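Local coordinates for secreted protein (Streptomyces lividans TK24, PDB 5LXZ) that is a copper metalloradical protein related to galactose oxidase (AA5 family) that probably oxidises its substrates at a mononuclear copper site, at residues Y365-G370 and P393-G398. The protein carries 1 engineered substitution. Numbering follows the deposited sequence.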
loop_
_atom_site.group_PDB
_atom_site.type_symbol
_atom_site.label_atom_id
_atom_site.label_comp_id
_atom_site.label_asym_id
_atom_site.label_seq_id
_atom_site.Cartn_x
_atom_site.Cartn_y
_atom_site.Cartn_z
ATOM N N TYR A 365 11.203 11.600 5.089
ATOM C CA TYR A 365 10.129 10.592 5.017
ATOM C C TYR A 365 9.447 10.515 6.348
ATOM O O TYR A 365 10.135 10.512 7.359
ATOM C CB TYR A 365 10.707 9.233 4.655
ATOM C CG TYR A 365 11.206 9.110 3.269
ATOM C CD1 TYR A 365 12.465 9.544 2.918
ATOM C CD2 TYR A 365 10.395 8.615 2.278
ATOM C CE1 TYR A 365 12.918 9.437 1.611
ATOM C CE2 TYR A 365 10.834 8.542 0.976
ATOM C CZ TYR A 365 12.079 8.938 0.654
ATOM O OH TYR A 365 12.540 8.839 -0.658
ATOM N N MET A 366 8.133 10.449 6.355
ATOM C CA MET A 366 7.350 10.336 7.578
ATOM C C MET A 366 6.555 9.055 7.571
ATOM O O MET A 366 5.876 8.734 6.595
ATOM C CB MET A 366 6.445 11.526 7.730
ATOM C CG MET A 366 5.579 11.434 8.973
ATOM S SD MET A 366 4.275 12.690 9.059
ATOM C CE MET A 366 5.291 13.891 9.756
ATOM N N VAL A 367 6.674 8.287 8.658
ATOM C CA VAL A 367 5.910 7.090 8.931
ATOM C C VAL A 367 4.867 7.424 10.017
ATOM O O VAL A 367 5.212 8.078 11.002
ATOM C CB VAL A 367 6.830 5.949 9.360
ATOM C CG1 VAL A 367 6.028 4.778 9.807
ATOM C CG2 VAL A 367 7.786 5.546 8.248
ATOM N N ILE A 368 3.636 7.070 9.749
ATOM C CA ILE A 368 2.507 7.543 10.516
ATOM C C ILE A 368 1.705 6.364 11.042
ATOM O O ILE A 368 1.216 5.548 10.276
ATOM C CB ILE A 368 1.558 8.398 9.626
ATOM C CG1 ILE A 368 2.310 9.483 8.902
ATOM C CG2 ILE A 368 0.414 8.983 10.439
ATOM C CD1 ILE A 368 1.583 10.100 7.743
ATOM N N GLY A 369 1.513 6.302 12.349
ATOM C CA GLY A 369 0.649 5.336 12.961
ATOM C C GLY A 369 1.169 3.908 12.788
ATOM O O GLY A 369 2.382 3.703 12.750
ATOM N N GLY A 370 0.240 2.968 12.638
ATOM C CA GLY A 370 0.561 1.570 12.568
ATOM C C GLY A 370 0.057 0.783 13.743
ATOM O O GLY A 370 -0.469 1.326 14.707
ATOM N N PRO A 393 21.714 8.969 8.830
ATOM C CA PRO A 393 20.272 9.195 8.942
ATOM C C PRO A 393 19.666 8.438 10.085
ATOM O O PRO A 393 20.167 7.369 10.452
ATOM C CB PRO A 393 19.728 8.663 7.624
ATOM C CG PRO A 393 20.705 7.632 7.221
ATOM C CD PRO A 393 22.030 8.175 7.636
ATOM N N LYS A 394 18.600 9.004 10.640
ATOM C CA LYS A 394 17.875 8.372 11.713
ATOM C C LYS A 394 16.461 8.895 11.706
ATOM O O LYS A 394 16.186 9.983 11.164
ATOM C CB LYS A 394 18.510 8.649 13.071
ATOM C CG LYS A 394 18.490 10.111 13.456
ATOM C CD LYS A 394 19.258 10.457 14.726
ATOM C CE LYS A 394 19.290 11.972 14.923
ATOM N NZ LYS A 394 20.421 12.384 15.797
ATOM N N PHE A 395 15.577 8.107 12.288
ATOM C CA PHE A 395 14.251 8.551 12.616
ATOM C C PHE A 395 14.246 9.329 13.933
ATOM O O PHE A 395 14.934 8.938 14.898
ATOM C CB PHE A 395 13.279 7.403 12.703
ATOM C CG PHE A 395 12.857 6.871 11.375
ATOM C CD1 PHE A 395 11.750 7.421 10.711
ATOM C CD2 PHE A 395 13.518 5.798 10.819
ATOM C CE1 PHE A 395 11.330 6.916 9.510
ATOM C CE2 PHE A 395 13.082 5.304 9.579
ATOM C CZ PHE A 395 12.000 5.872 8.969
ATOM N N VAL A 396 13.445 10.385 13.937
ATOM C CA VAL A 396 13.124 11.141 15.162
ATOM C C VAL A 396 11.640 11.301 15.194
ATOM O O VAL A 396 10.994 11.413 14.136
ATOM C CB VAL A 396 13.816 12.507 15.226
ATOM C CG1 VAL A 396 15.312 12.339 15.191
ATOM C CG2 VAL A 396 13.393 13.398 14.096
ATOM N N ASP A 397 11.046 11.314 16.377
ATOM C CA ASP A 397 9.603 11.462 16.462
ATOM C C ASP A 397 9.181 12.830 15.943
ATOM O O ASP A 397 9.845 13.852 16.199
ATOM C CB ASP A 397 9.081 11.315 17.906
ATOM C CG ASP A 397 9.181 9.919 18.437
ATOM O OD1 ASP A 397 9.600 9.010 17.690
ATOM O OD2 ASP A 397 8.817 9.690 19.633
ATOM N N GLY A 398 8.073 12.833 15.204
ATOM C CA GLY A 398 7.371 14.064 14.840
ATOM C C GLY A 398 6.205 14.272 15.791
ATOM O O GLY A 398 6.127 13.678 16.882
#
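F395 has its CG anti to its own carbonyl carbon (chi1 -76°), and V367 has CG1 anti to the backbone N (chi1 173°), which leaves CG2 beside that N; these two torsions bring CG2 and the phenyl ring together. Both residues belong to one four-stranded antiparallel sheet, a blade of the Kelch-type beta-propeller, in which 364-368 is an inner strand and 395-397 an outermost one. Strand 383-387 separates them, and accordingly no hydrogen bond links the two segments: V367 pairs through its backbone with R384, Y365 with A386. The contact is therefore made across the intervening strand by side chains on one face of the blade. Its one apolar side-chain approach is V367 CG2 to F395 CE1, 4.0 Å, and the two side chains cross at about a right angle. The methyl meets the ring obliquely, in plain van der Waals packing. The F395 side chain lies over strand 383-387, touching R384 and A386, while P327 and M343 from loops also pack against it. Y365 directs its own ring away, to an edge-to-face meeting with F302 and an oblique one with F310. All three touching residues are buried, yet only 114 Å² is buried between the segments, with strand 383-387 lying between them. Within the two segments, the other neighbour of F395 CE1 is the backbone carbonyl of Y365, at a loose 4.4 Å from its O.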